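Local structure of hypothetical protein, IPT/TIG domain protein (Bacteroides ovatus, 4HW6) at residues G336-K344 with T405-F416; Y348-F357 with V367-R375. The protein is of unknown function but, with an IPT/TIG domain joined to a six-bladed beta-propeller, probably serves as an auxiliary nutrient-binding protein for carbohydrate. All coordinates share one frame; numbering follows the deposited sequence.

Contact 1. Residues G336-K344 with T405-F416; sequences GPNQGIFVK and TSIAYDMKRKCF
Ile341 and Val343 of strand 337-344 press their methyl groups against Ile407, Tyr409 and Phe416, and this apolar cluster is the centre of the contact. Ile341 CD1 lies 3.5 Å from Tyr409 CB, 3.9 Å from Ile407 CG1 and at the edge of the Phe416 ring. Val343 divides its branches. With its CG1 anti to the backbone N (chi1 177°), Val343 CG1 sits over the middle of one face of the tyrosine, 4.1 Å from the centroid of the Tyr409 ring, a CH-pi contact, while Val343 CG2 meets Tyr409 CB and, 3.9 Å away, Phe416 CE2. The edge of the tyrosine, at CD1, lies over the centre of a face of the Phe416 ring, which belongs to the next strand of the same sheet.

Toward the other end the contact becomes polar. Gln339 extends its chain across Ile407, and its OE1 accepts from Ile407 N at 3.1 Å, the donor standing well above the amide carbonyl plane; its NE2 is held by the backbone O of Met144. Gln339 N gives a nearly straight bond to Thr405 O, 3.0 Å long, and Asn338 lies alongside Thr405, pointing the same way.

The two strands run parallel, 5° apart, yet each is the outermost strand of its own antiparallel sheet. Such meeting of innermost strands beside the central axis is characteristic of neighbouring blades in a beta-propeller.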
# COMPACT_ATOMS: atom_id res chain seq x y z
N GLY A 336 -18.43 0.66 6.02
CA GLY A 336 -17.55 1.80 6.19
C GLY A 336 -16.34 1.83 5.31
O GLY A 336 -15.22 2.03 5.80
N PRO A 337 -16.53 1.68 3.99
CA PRO A 337 -15.39 1.75 3.10
C PRO A 337 -14.81 3.16 3.17
O PRO A 337 -15.55 4.14 3.09
CB PRO A 337 -15.99 1.49 1.73
CG PRO A 337 -17.42 1.94 1.84
CD PRO A 337 -17.79 1.54 3.26
N ASN A 338 -13.51 3.26 3.38
CA ASN A 338 -12.85 4.53 3.57
C ASN A 338 -11.91 4.84 2.41
O ASN A 338 -12.42 5.12 1.33
CB ASN A 338 -12.25 4.64 4.98
CG ASN A 338 -13.20 5.36 5.93
OD1 ASN A 338 -13.06 6.56 6.17
ND2 ASN A 338 -14.24 4.65 6.42
N GLN A 339 -10.59 4.80 2.58
CA GLN A 339 -9.72 5.11 1.46
C GLN A 339 -9.53 3.89 0.57
O GLN A 339 -9.55 2.75 1.04
CB GLN A 339 -8.35 5.61 1.95
CG GLN A 339 -7.49 6.12 0.83
CD GLN A 339 -6.26 6.88 1.30
OE1 GLN A 339 -5.80 6.70 2.43
NE2 GLN A 339 -5.70 7.73 0.41
N GLY A 340 -9.43 4.14 -0.73
CA GLY A 340 -8.98 3.15 -1.67
C GLY A 340 -7.95 3.64 -2.65
O GLY A 340 -7.86 4.83 -2.92
N ILE A 341 -7.21 2.70 -3.23
CA ILE A 341 -6.18 3.00 -4.21
C ILE A 341 -6.17 1.96 -5.32
O ILE A 341 -6.55 0.81 -5.12
CB ILE A 341 -4.78 3.03 -3.58
CG1 ILE A 341 -4.48 1.70 -2.84
CG2 ILE A 341 -4.66 4.24 -2.65
CD1 ILE A 341 -3.03 1.56 -2.44
N PHE A 342 -5.70 2.38 -6.49
CA PHE A 342 -5.52 1.49 -7.61
C PHE A 342 -4.13 0.88 -7.62
O PHE A 342 -3.14 1.59 -7.47
CB PHE A 342 -5.78 2.24 -8.89
CG PHE A 342 -7.24 2.59 -9.09
CD1 PHE A 342 -8.11 1.66 -9.62
CD2 PHE A 342 -7.72 3.84 -8.77
CE1 PHE A 342 -9.46 1.96 -9.81
CE2 PHE A 342 -9.06 4.14 -8.95
CZ PHE A 342 -9.93 3.21 -9.50
N VAL A 343 -4.06 -0.43 -7.81
CA VAL A 343 -2.80 -1.14 -7.83
C VAL A 343 -2.76 -2.06 -9.04
O VAL A 343 -3.69 -2.84 -9.28
CB VAL A 343 -2.61 -1.94 -6.51
CG1 VAL A 343 -1.32 -2.73 -6.56
CG2 VAL A 343 -2.62 -1.00 -5.31
N LYS A 344 -1.68 -1.96 -9.82
CA LYS A 344 -1.53 -2.77 -11.03
C LYS A 344 -1.52 -4.26 -10.71
O LYS A 344 -0.86 -4.71 -9.77
CB LYS A 344 -0.26 -2.38 -11.78
CG LYS A 344 -0.33 -2.57 -13.29
CD LYS A 344 0.72 -1.73 -14.00
CE LYS A 344 0.26 -1.27 -15.38
NZ LYS A 344 1.35 -0.58 -16.12
N THR A 405 -8.32 2.38 7.91
CA THR A 405 -8.97 3.51 7.29
C THR A 405 -8.26 4.04 6.05
O THR A 405 -8.89 4.28 5.02
CB THR A 405 -9.12 4.64 8.33
OG1 THR A 405 -9.88 4.14 9.44
CG2 THR A 405 -9.83 5.85 7.76
N SER A 406 -6.96 4.22 6.14
CA SER A 406 -6.16 4.75 5.08
C SER A 406 -5.26 3.67 4.48
O SER A 406 -4.94 2.65 5.13
CB SER A 406 -5.35 5.94 5.63
OG SER A 406 -4.51 5.54 6.70
N ILE A 407 -4.87 3.88 3.23
CA ILE A 407 -4.09 2.91 2.51
C ILE A 407 -3.18 3.60 1.48
O ILE A 407 -3.56 4.58 0.83
CB ILE A 407 -4.99 1.81 1.87
CG1 ILE A 407 -4.16 0.71 1.21
CG2 ILE A 407 -6.00 2.45 0.88
CD1 ILE A 407 -4.99 -0.52 0.82
N ALA A 408 -1.98 3.06 1.33
CA ALA A 408 -1.05 3.47 0.28
C ALA A 408 -0.27 2.26 -0.21
O ALA A 408 -0.09 1.28 0.53
CB ALA A 408 -0.11 4.56 0.80
N TYR A 409 0.11 2.27 -1.49
CA TYR A 409 0.93 1.20 -2.03
C TYR A 409 2.27 1.76 -2.44
O TYR A 409 2.35 2.68 -3.26
CB TYR A 409 0.24 0.51 -3.23
CG TYR A 409 1.05 -0.68 -3.68
CD1 TYR A 409 1.07 -1.86 -2.95
CD2 TYR A 409 1.85 -0.60 -4.81
CE1 TYR A 409 1.85 -2.93 -3.34
CE2 TYR A 409 2.61 -1.70 -5.22
CZ TYR A 409 2.60 -2.86 -4.47
OH TYR A 409 3.41 -3.92 -4.87
N ASP A 410 3.32 1.19 -1.87
CA ASP A 410 4.68 1.59 -2.10
C ASP A 410 5.21 0.73 -3.23
O ASP A 410 5.52 -0.45 -3.03
CB ASP A 410 5.47 1.36 -0.82
CG ASP A 410 6.90 1.85 -0.88
OD1 ASP A 410 7.50 1.93 -1.98
OD2 ASP A 410 7.43 2.12 0.23
N MSE A 411 5.27 1.29 -4.44
CA MSE A 411 5.75 0.55 -5.61
C MSE A 411 7.24 0.25 -5.52
O MSE A 411 7.73 -0.76 -6.03
CB MSE A 411 5.44 1.33 -6.89
CG MSE A 411 3.95 1.45 -7.21
SE MSE A 411 3.66 2.18 -8.99
CE MSE A 411 5.18 1.36 -9.85
N LYS A 412 7.99 1.13 -4.86
CA LYS A 412 9.43 0.93 -4.76
C LYS A 412 9.76 -0.24 -3.84
O LYS A 412 10.63 -1.07 -4.14
CB LYS A 412 10.11 2.21 -4.28
CG LYS A 412 11.62 2.10 -4.16
CD LYS A 412 12.30 3.46 -4.16
CE LYS A 412 12.27 4.14 -2.80
NZ LYS A 412 12.98 5.45 -2.86
N ARG A 413 9.08 -0.32 -2.72
CA ARG A 413 9.36 -1.34 -1.71
C ARG A 413 8.38 -2.51 -1.78
O ARG A 413 8.47 -3.43 -0.96
CB ARG A 413 9.35 -0.72 -0.32
CG ARG A 413 10.31 0.46 -0.21
CD ARG A 413 10.41 1.07 1.18
NE ARG A 413 11.30 2.23 1.17
CZ ARG A 413 10.99 3.45 0.73
NH1 ARG A 413 9.77 3.73 0.30
NH2 ARG A 413 11.91 4.41 0.73
N LYS A 414 7.46 -2.45 -2.74
CA LYS A 414 6.45 -3.50 -3.02
C LYS A 414 5.68 -3.93 -1.77
O LYS A 414 5.71 -5.09 -1.38
CB LYS A 414 7.10 -4.72 -3.67
CG LYS A 414 7.89 -4.45 -4.95
CD LYS A 414 7.02 -3.90 -6.07
CE LYS A 414 7.82 -3.87 -7.39
NZ LYS A 414 7.54 -2.66 -8.21
N CYS A 415 4.98 -2.99 -1.15
CA CYS A 415 4.20 -3.27 0.06
C CYS A 415 3.09 -2.26 0.21
O CYS A 415 3.16 -1.17 -0.35
CB CYS A 415 5.13 -3.24 1.29
SG CYS A 415 5.96 -1.65 1.56
N PHE A 416 2.04 -2.65 0.94
CA PHE A 416 1.01 -1.72 1.35
C PHE A 416 1.33 -1.15 2.74
O PHE A 416 1.87 -1.87 3.60
CB PHE A 416 -0.34 -2.41 1.49
CG PHE A 416 -0.94 -2.86 0.19
CD1 PHE A 416 -0.68 -4.12 -0.30
CD2 PHE A 416 -1.79 -2.02 -0.52
CE1 PHE A 416 -1.25 -4.55 -1.49
CE2 PHE A 416 -2.36 -2.45 -1.72
CZ PHE A 416 -2.09 -3.70 -2.19

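Contact 2. Residues Y348-F357 with V367-R375; sequences YAGEEDEYDF and VRVLTPEGR
Asp356 lies against Val369, Thr371 and Pro372, and its side chain can be followed outward atom by atom. Asp356 CB rests 3.7 Å from Val369 CG1, and CG stays close to the same methyl. With CG anti to the carbonyl carbon (chi1 -84°), the carboxylate runs alongside Thr371, the two side chains pointing the same way. Asp356 OD1 lies 3.5 Å from Thr371 CG2 and also approaches Pro372 CD, while accepting a short bond of 2.6 Å from Tyr348 OH on its syn side. OD2 is bound by Asn345 ND2, so each oxygen of this buried carboxylate has a polar partner, and the two bonds together should restrict its rotation.

Tyr348 and Pro372 approach from opposite directions, Tyr348 CE2 packing 3.6 Å from Pro372 CD. The exposed proline ring also touches the CB and OD2 of Asp353 and the backbone of Tyr355, where Tyr355 O lies 3.3 Å from Pro372 CG. Asp353 OD1 accepts from Tyr355 N in an Asx turn and is also bound by His281 NE2.

Beyond the loops, Phe357 and Leu370 form an antiparallel hydrogen-bonded pair: Phe357 N donates to Leu370 O at 3.0 Å, and Leu370 N to Phe357 O at 2.8 Å. The CB atoms of these residues lie on one face of the sheet, with Leu370 CB at the edge of the Phe357 ring. A type I turn from Thr371 to Gly374 then reverses the chain into strand 375-380. This arrangement is the open end of a beta hairpin, strands 355-361 and 366-370, within the antiparallel meander that makes a propeller blade.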
# COMPACT_ATOMS: atom_id res chain seq x y z
N TYR A 348 -3.67 -8.94 -15.24
CA TYR A 348 -4.53 -8.19 -16.16
C TYR A 348 -3.77 -7.52 -17.31
O TYR A 348 -4.35 -6.72 -18.03
CB TYR A 348 -5.26 -7.06 -15.43
CG TYR A 348 -6.12 -7.45 -14.22
CD1 TYR A 348 -6.55 -8.76 -14.03
CD2 TYR A 348 -6.54 -6.47 -13.32
CE1 TYR A 348 -7.35 -9.10 -12.93
CE2 TYR A 348 -7.33 -6.80 -12.23
CZ TYR A 348 -7.72 -8.12 -12.04
OH TYR A 348 -8.52 -8.42 -10.95
N ALA A 349 -2.48 -7.83 -17.45
CA ALA A 349 -1.64 -7.18 -18.47
C ALA A 349 -2.32 -7.24 -19.84
O ALA A 349 -2.72 -8.31 -20.31
CB ALA A 349 -0.26 -7.84 -18.54
N GLY A 350 -2.46 -6.06 -20.44
CA GLY A 350 -3.06 -5.92 -21.76
C GLY A 350 -4.57 -5.82 -21.81
O GLY A 350 -5.14 -5.64 -22.87
N GLU A 351 -5.23 -5.93 -20.66
CA GLU A 351 -6.69 -5.81 -20.63
C GLU A 351 -7.01 -4.33 -20.55
O GLU A 351 -6.12 -3.53 -20.27
CB GLU A 351 -7.28 -6.63 -19.47
CG GLU A 351 -6.87 -8.10 -19.59
CD GLU A 351 -7.64 -9.06 -18.69
OE1 GLU A 351 -7.67 -10.27 -19.03
OE2 GLU A 351 -8.21 -8.64 -17.66
N GLU A 352 -8.26 -3.96 -20.81
CA GLU A 352 -8.65 -2.54 -20.79
C GLU A 352 -8.40 -1.94 -19.41
O GLU A 352 -8.00 -0.77 -19.30
CB GLU A 352 -10.13 -2.35 -21.16
CG GLU A 352 -10.34 -2.08 -22.65
CD GLU A 352 -11.74 -1.62 -22.96
OE1 GLU A 352 -12.37 -0.97 -22.09
OE2 GLU A 352 -12.21 -1.88 -24.09
N ASP A 353 -8.63 -2.73 -18.37
CA ASP A 353 -8.33 -2.29 -17.01
C ASP A 353 -7.24 -3.16 -16.39
O ASP A 353 -7.45 -4.33 -16.14
CB ASP A 353 -9.59 -2.32 -16.13
CG ASP A 353 -9.43 -1.51 -14.86
OD1 ASP A 353 -8.29 -1.19 -14.45
OD2 ASP A 353 -10.46 -1.18 -14.24
N GLU A 354 -6.08 -2.57 -16.15
CA GLU A 354 -4.95 -3.31 -15.62
C GLU A 354 -4.83 -3.22 -14.12
O GLU A 354 -3.84 -3.72 -13.57
CB GLU A 354 -3.65 -2.80 -16.30
CG GLU A 354 -3.55 -3.26 -17.75
CD GLU A 354 -2.24 -2.84 -18.41
OE1 GLU A 354 -1.80 -1.69 -18.18
OE2 GLU A 354 -1.67 -3.67 -19.17
N TYR A 355 -5.84 -2.67 -13.44
CA TYR A 355 -5.76 -2.35 -11.99
C TYR A 355 -6.83 -3.01 -11.16
O TYR A 355 -7.98 -3.12 -11.59
CB TYR A 355 -5.87 -0.83 -11.75
CG TYR A 355 -4.71 -0.07 -12.32
CD1 TYR A 355 -4.72 0.32 -13.64
CD2 TYR A 355 -3.60 0.22 -11.55
CE1 TYR A 355 -3.64 0.99 -14.20
CE2 TYR A 355 -2.50 0.87 -12.09
CZ TYR A 355 -2.55 1.27 -13.41
OH TYR A 355 -1.49 1.93 -14.00
N ASP A 356 -6.45 -3.45 -9.96
CA ASP A 356 -7.39 -3.74 -8.91
C ASP A 356 -7.51 -2.51 -8.01
O ASP A 356 -6.61 -1.67 -7.96
CB ASP A 356 -6.92 -4.94 -8.07
CG ASP A 356 -7.29 -6.28 -8.67
OD1 ASP A 356 -8.33 -6.41 -9.34
OD2 ASP A 356 -6.53 -7.26 -8.44
N PHE A 357 -8.62 -2.40 -7.29
CA PHE A 357 -8.89 -1.30 -6.37
C PHE A 357 -8.90 -1.87 -4.94
O PHE A 357 -9.84 -2.57 -4.54
CB PHE A 357 -10.22 -0.64 -6.72
CG PHE A 357 -10.49 0.65 -5.97
CD1 PHE A 357 -9.69 1.79 -6.21
CD2 PHE A 357 -11.54 0.75 -5.07
CE1 PHE A 357 -9.95 2.99 -5.54
CE2 PHE A 357 -11.80 1.94 -4.42
CZ PHE A 357 -11.00 3.05 -4.66
N VAL A 367 -9.05 -5.08 4.77
CA VAL A 367 -8.64 -4.55 3.49
C VAL A 367 -9.29 -5.45 2.44
O VAL A 367 -9.20 -6.68 2.52
CB VAL A 367 -7.10 -4.54 3.33
CG1 VAL A 367 -6.71 -4.03 1.94
CG2 VAL A 367 -6.44 -3.68 4.43
N ARG A 368 -9.99 -4.83 1.48
CA ARG A 368 -10.78 -5.55 0.49
C ARG A 368 -10.33 -5.14 -0.89
O ARG A 368 -9.61 -4.14 -1.04
CB ARG A 368 -12.29 -5.35 0.73
CG ARG A 368 -12.67 -5.83 2.13
CD ARG A 368 -14.13 -5.68 2.50
NE ARG A 368 -14.92 -6.74 1.90
CZ ARG A 368 -16.25 -6.76 1.96
NH1 ARG A 368 -16.89 -5.80 2.61
NH2 ARG A 368 -16.94 -7.72 1.40
N VAL A 369 -10.74 -5.91 -1.91
CA VAL A 369 -10.38 -5.62 -3.29
C VAL A 369 -11.62 -5.60 -4.13
O VAL A 369 -12.44 -6.52 -4.01
CB VAL A 369 -9.40 -6.66 -3.84
CG1 VAL A 369 -8.93 -6.24 -5.23
CG2 VAL A 369 -8.22 -6.82 -2.92
N LEU A 370 -11.75 -4.57 -4.96
CA LEU A 370 -12.79 -4.50 -5.98
C LEU A 370 -12.10 -4.67 -7.33
O LEU A 370 -11.23 -3.88 -7.71
CB LEU A 370 -13.49 -3.14 -5.90
CG LEU A 370 -14.53 -2.82 -6.99
CD1 LEU A 370 -15.65 -3.86 -7.03
CD2 LEU A 370 -15.09 -1.43 -6.73
N THR A 371 -12.49 -5.70 -8.07
CA THR A 371 -11.88 -6.00 -9.36
C THR A 371 -12.66 -5.32 -10.47
O THR A 371 -13.77 -4.84 -10.24
CB THR A 371 -11.82 -7.50 -9.61
OG1 THR A 371 -13.17 -8.00 -9.81
CG2 THR A 371 -11.19 -8.20 -8.41
N PRO A 372 -12.06 -5.24 -11.66
CA PRO A 372 -12.76 -4.59 -12.77
C PRO A 372 -14.09 -5.23 -13.17
O PRO A 372 -14.94 -4.54 -13.69
CB PRO A 372 -11.76 -4.68 -13.92
CG PRO A 372 -10.43 -4.69 -13.23
CD PRO A 372 -10.65 -5.53 -12.00
N GLU A 373 -14.28 -6.52 -12.90
CA GLU A 373 -15.61 -7.10 -13.15
C GLU A 373 -16.65 -6.70 -12.11
O GLU A 373 -17.84 -6.99 -12.27
CB GLU A 373 -15.51 -8.62 -13.28
CG GLU A 373 -15.30 -9.40 -11.99
CD GLU A 373 -15.37 -10.92 -12.19
OE1 GLU A 373 -15.94 -11.37 -13.19
OE2 GLU A 373 -14.85 -11.67 -11.33
N GLY A 374 -16.23 -6.03 -11.04
CA GLY A 374 -17.11 -5.71 -9.96
C GLY A 374 -17.13 -6.70 -8.80
O GLY A 374 -17.98 -6.59 -7.92
N ARG A 375 -16.18 -7.60 -8.73
CA ARG A 375 -16.16 -8.57 -7.63
C ARG A 375 -15.43 -8.01 -6.43
O ARG A 375 -14.40 -7.38 -6.58
CB ARG A 375 -15.52 -9.88 -8.04
CG ARG A 375 -15.59 -10.93 -6.93
CD ARG A 375 -15.17 -12.33 -7.37
NE ARG A 375 -16.16 -12.99 -8.22
CZ ARG A 375 -17.32 -13.54 -7.81
NH1 ARG A 375 -17.71 -13.52 -6.53
NH2 ARG A 375 -18.12 -14.09 -8.71

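Contact 1 and contact 2 have centres 14 Å apart. Contact 2 lies within the sheet of strands 327-328, 337-344, 355-361, 366-370 and 375-380, which contact 1 reaches through strand 337-344. That strand is an outermost one there and pairs with strand 355-361; a probable hydrogen bond from Val343 N to Asp356 O, 2.8 Å, connects the contacts directly. Along the chain contact 2 is nested within the loop closed by contact 1, so the hairpin is completed before the chain enters the next sheet, where strand 404-410 lies. Contact 2 therefore holds strands together within one blade, whereas contact 1, close to the centre of the chain, joins that blade to its neighbour in the propeller.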